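Long-range contact in Cry23AA1 (Bacillus thuringiensis, PDB 4RHZ), which probably acts as a pore-forming insecticidal toxin of the aerolysin type, working as a binary pair with its partner Cry37Aa1 and binding zinc: residues A[27-37]-A[90-98]. Residues are numbered along the deposited sequence; the frame is centred on the assembly and turned at random.
Sequences YDPSFKVFNES and KAGTSISTK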
loop_
_atom_site.group_PDB
_atom_site.type_symbol
_atom_site.label_atom_id
_atom_site.label_comp_id
_atom_site.label_asym_id
_atom_site.label_seq_id
_atom_site.Cartn_x
_atom_site.Cartn_y
_atom_site.Cartn_z
ATOM N N TYR A 27 -22.310 -12.558 -35.182
ATOM C CA TYR A 27 -20.856 -12.671 -35.280
ATOM C C TYR A 27 -20.546 -13.679 -36.333
ATOM O O TYR A 27 -21.132 -14.733 -36.343
ATOM C CB TYR A 27 -20.216 -13.051 -33.892
ATOM C CG TYR A 27 -20.165 -11.852 -32.971
ATOM C CD1 TYR A 27 -21.114 -11.642 -32.021
ATOM C CD2 TYR A 27 -19.141 -10.930 -33.062
ATOM C CE1 TYR A 27 -21.078 -10.493 -31.179
ATOM C CE2 TYR A 27 -19.094 -9.840 -32.205
ATOM C CZ TYR A 27 -20.063 -9.629 -31.278
ATOM O OH TYR A 27 -19.979 -8.484 -30.430
ATOM N N ASP A 28 -19.658 -13.328 -37.245
ATOM C CA ASP A 28 -19.230 -14.260 -38.261
ATOM C C ASP A 28 -18.331 -15.320 -37.594
ATOM O O ASP A 28 -17.562 -14.988 -36.690
ATOM C CB ASP A 28 -18.479 -13.528 -39.374
ATOM C CG ASP A 28 -18.049 -14.456 -40.499
ATOM O OD1 ASP A 28 -18.895 -14.947 -41.263
ATOM O OD2 ASP A 28 -16.841 -14.691 -40.639
ATOM N N PRO A 29 -18.404 -16.584 -38.042
ATOM C CA PRO A 29 -17.454 -17.558 -37.485
ATOM C C PRO A 29 -15.977 -17.114 -37.623
ATOM O O PRO A 29 -15.131 -17.647 -36.941
ATOM C CB PRO A 29 -17.705 -18.842 -38.349
ATOM C CG PRO A 29 -19.165 -18.645 -38.960
ATOM C CD PRO A 29 -19.168 -17.136 -39.207
ATOM N N SER A 30 -15.658 -16.145 -38.475
ATOM C CA SER A 30 -14.266 -15.608 -38.518
ATOM C C SER A 30 -13.933 -14.697 -37.322
ATOM O O SER A 30 -12.813 -14.158 -37.215
ATOM C CB SER A 30 -14.034 -14.727 -39.772
ATOM O OG SER A 30 -14.836 -13.529 -39.699
ATOM N N PHE A 31 -14.933 -14.418 -36.509
ATOM C CA PHE A 31 -14.716 -13.433 -35.471
ATOM C C PHE A 31 -13.808 -13.942 -34.363
ATOM O O PHE A 31 -14.064 -14.992 -33.780
ATOM C CB PHE A 31 -15.985 -12.928 -34.864
ATOM C CG PHE A 31 -15.766 -11.716 -34.096
ATOM C CD1 PHE A 31 -15.776 -10.493 -34.730
ATOM C CD2 PHE A 31 -15.462 -11.786 -32.724
ATOM C CE1 PHE A 31 -15.563 -9.329 -34.008
ATOM C CE2 PHE A 31 -15.222 -10.639 -32.005
ATOM C CZ PHE A 31 -15.280 -9.383 -32.658
ATOM N N LYS A 32 -12.732 -13.211 -34.099
ATOM C CA LYS A 32 -11.907 -13.623 -32.974
ATOM C C LYS A 32 -11.414 -12.526 -32.002
ATOM O O LYS A 32 -11.141 -11.374 -32.371
ATOM C CB LYS A 32 -10.818 -14.665 -33.376
ATOM C CG LYS A 32 -9.908 -14.245 -34.524
ATOM C CD LYS A 32 -8.751 -15.290 -34.808
ATOM C CE LYS A 32 -7.519 -14.622 -35.490
ATOM N NZ LYS A 32 -6.196 -15.008 -34.848
ATOM N N VAL A 33 -11.351 -12.922 -30.736
ATOM C CA VAL A 33 -10.693 -12.118 -29.706
ATOM C C VAL A 33 -9.378 -12.809 -29.286
ATOM O O VAL A 33 -9.334 -13.985 -29.056
ATOM C CB VAL A 33 -11.591 -11.960 -28.502
ATOM C CG1 VAL A 33 -10.895 -11.053 -27.398
ATOM C CG2 VAL A 33 -12.963 -11.403 -28.923
ATOM N N PHE A 34 -8.304 -12.064 -29.182
ATOM C CA PHE A 34 -7.034 -12.678 -28.788
ATOM C C PHE A 34 -6.063 -11.614 -28.237
ATOM O O PHE A 34 -6.406 -10.377 -28.200
ATOM C CB PHE A 34 -6.406 -13.429 -30.009
ATOM C CG PHE A 34 -6.179 -12.531 -31.213
ATOM C CD1 PHE A 34 -4.911 -12.023 -31.495
ATOM C CD2 PHE A 34 -7.259 -12.153 -32.052
ATOM C CE1 PHE A 34 -4.709 -11.195 -32.647
ATOM C CE2 PHE A 34 -7.064 -11.323 -33.179
ATOM C CZ PHE A 34 -5.802 -10.831 -33.469
ATOM N N ASN A 35 -4.856 -12.088 -27.852
ATOM C CA ASN A 35 -3.850 -11.278 -27.148
ATOM C C ASN A 35 -4.497 -10.525 -25.998
ATOM O O ASN A 35 -4.316 -9.308 -25.877
ATOM C CB ASN A 35 -3.214 -10.225 -28.080
ATOM C CG ASN A 35 -2.420 -10.843 -29.217
ATOM O OD1 ASN A 35 -2.034 -12.011 -29.141
ATOM N ND2 ASN A 35 -2.226 -10.079 -30.303
ATOM N N GLU A 36 -5.321 -11.206 -25.216
ATOM C CA GLU A 36 -5.849 -10.609 -23.978
ATOM C C GLU A 36 -4.676 -10.336 -23.035
ATOM O O GLU A 36 -3.729 -11.142 -22.919
ATOM C CB GLU A 36 -6.808 -11.558 -23.275
ATOM C CG GLU A 36 -8.101 -11.795 -24.020
ATOM C CD GLU A 36 -8.122 -13.113 -24.749
ATOM O OE1 GLU A 36 -7.118 -13.474 -25.412
ATOM O OE2 GLU A 36 -9.150 -13.808 -24.618
ATOM N N SER A 37 -4.738 -9.204 -22.364
ATOM C CA SER A 37 -3.623 -8.773 -21.574
ATOM C C SER A 37 -4.067 -7.743 -20.576
ATOM O O SER A 37 -4.512 -6.658 -20.971
ATOM C CB SER A 37 -2.576 -8.173 -22.499
ATOM O OG SER A 37 -1.495 -7.645 -21.740
ATOM N N LYS A 90 -17.905 -5.843 -24.552
ATOM C CA LYS A 90 -18.693 -7.064 -24.709
ATOM C C LYS A 90 -18.854 -7.443 -26.204
ATOM O O LYS A 90 -19.500 -6.709 -27.018
ATOM C CB LYS A 90 -20.047 -6.843 -24.099
ATOM C CG LYS A 90 -21.005 -8.080 -24.182
ATOM C CD LYS A 90 -22.244 -7.765 -23.298
ATOM C CE LYS A 90 -23.245 -8.887 -23.274
ATOM N NZ LYS A 90 -22.628 -10.124 -22.786
ATOM N N ALA A 91 -18.258 -8.579 -26.534
ATOM C CA ALA A 91 -18.223 -9.160 -27.884
ATOM C C ALA A 91 -19.142 -10.309 -27.765
ATOM O O ALA A 91 -19.951 -10.338 -26.848
ATOM C CB ALA A 91 -16.849 -9.649 -28.193
ATOM N N GLY A 92 -19.041 -11.296 -28.631
ATOM C CA GLY A 92 -20.038 -12.357 -28.572
ATOM C C GLY A 92 -19.700 -13.508 -27.628
ATOM O O GLY A 92 -20.571 -14.239 -27.131
ATOM N N THR A 93 -18.428 -13.701 -27.418
ATOM C CA THR A 93 -17.945 -14.741 -26.531
ATOM C C THR A 93 -17.324 -14.095 -25.225
ATOM O O THR A 93 -16.930 -12.932 -25.197
ATOM C CB THR A 93 -16.955 -15.604 -27.378
ATOM O OG1 THR A 93 -16.292 -16.550 -26.555
ATOM C CG2 THR A 93 -15.904 -14.748 -28.055
ATOM N N SER A 94 -17.318 -14.831 -24.138
ATOM C CA SER A 94 -16.618 -14.450 -22.888
ATOM C C SER A 94 -15.219 -13.890 -23.080
ATOM O O SER A 94 -14.374 -14.556 -23.669
ATOM C CB SER A 94 -16.401 -15.724 -22.064
ATOM O OG SER A 94 -17.218 -15.643 -20.944
ATOM N N ILE A 95 -14.940 -12.702 -22.572
ATOM C CA ILE A 95 -13.526 -12.289 -22.581
ATOM C C ILE A 95 -13.089 -12.068 -21.117
ATOM O O ILE A 95 -13.633 -11.187 -20.444
ATOM C CB ILE A 95 -13.277 -11.029 -23.397
ATOM C CG1 ILE A 95 -14.026 -11.092 -24.743
ATOM C CG2 ILE A 95 -11.747 -10.779 -23.566
ATOM C CD1 ILE A 95 -14.253 -9.677 -25.311
ATOM N N SER A 96 -12.136 -12.875 -20.635
ATOM C CA SER A 96 -11.610 -12.696 -19.276
ATOM C C SER A 96 -10.137 -13.116 -19.119
ATOM O O SER A 96 -9.629 -13.854 -19.979
ATOM C CB SER A 96 -12.532 -13.380 -18.240
ATOM O OG SER A 96 -12.496 -14.754 -18.435
ATOM N N THR A 97 -9.466 -12.636 -18.049
ATOM C CA THR A 97 -8.060 -12.985 -17.745
ATOM C C THR A 97 -7.853 -13.114 -16.224
ATOM O O THR A 97 -8.284 -12.233 -15.478
ATOM C CB THR A 97 -7.110 -11.865 -18.169
ATOM O OG1 THR A 97 -7.226 -11.615 -19.557
ATOM C CG2 THR A 97 -5.641 -12.214 -17.883
ATOM N N LYS A 98 -7.215 -14.209 -15.779
ATOM C CA LYS A 98 -6.705 -14.332 -14.414
ATOM C C LYS A 98 -5.326 -13.708 -14.529
ATOM O O LYS A 98 -4.459 -14.194 -15.250
ATOM C CB LYS A 98 -6.569 -15.800 -13.995
ATOM C CG LYS A 98 -7.171 -16.219 -12.602
ATOM C CD LYS A 98 -6.287 -15.823 -11.370
ATOM C CE LYS A 98 -6.880 -16.294 -10.011
ATOM N NZ LYS A 98 -7.660 -15.185 -9.300
HETATM O O HOH W 1 -21.603 -7.548 -28.607
#
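Tyr27 lays one face of its ring over the backbone of Gly92, with CZ 3.3 Å from Gly92 N. Glycine suits this place because a CB there would point at the ring and run into CD1. The chi1 of -77° sets the ring anti to the carbonyl carbon, and Tyr27 OH ends 3.2 Å from CA of Ala91. Tyr27 OH donates to a water oxygen (2.6 Å), lying in the plane of the ring, which in turn donates to O of Lys90.

Phe31, brought back by the type I turn 28-31, takes Tyr27 CD2 over the centre of one ring face. The small CB of Ala91 fits between Tyr27, Phe31 and Val33, 4.3 Å from CG2 of Val33. Farther along, the branched Ile95 is the bump: it presses CG2 into the notch formed by CG1 of Val33 (3.9 Å) and CG of Glu36 (3.8 Å). Tyr120 also touches the Ile95 side chain. CB of Glu36 rests on OG1 of Thr97, which is hydrogen-bonded to the hydroxyl of Tyr120.

The end of strand 22-27, the turn and strand 32-40 thus pack against loop 91-95 and the start of strand 96-105. Without direct hydrogen bonds, side-chain fit and a bridging water set their mutual position, whereas backbone bonds tie strand 32-40 to strand 146-179.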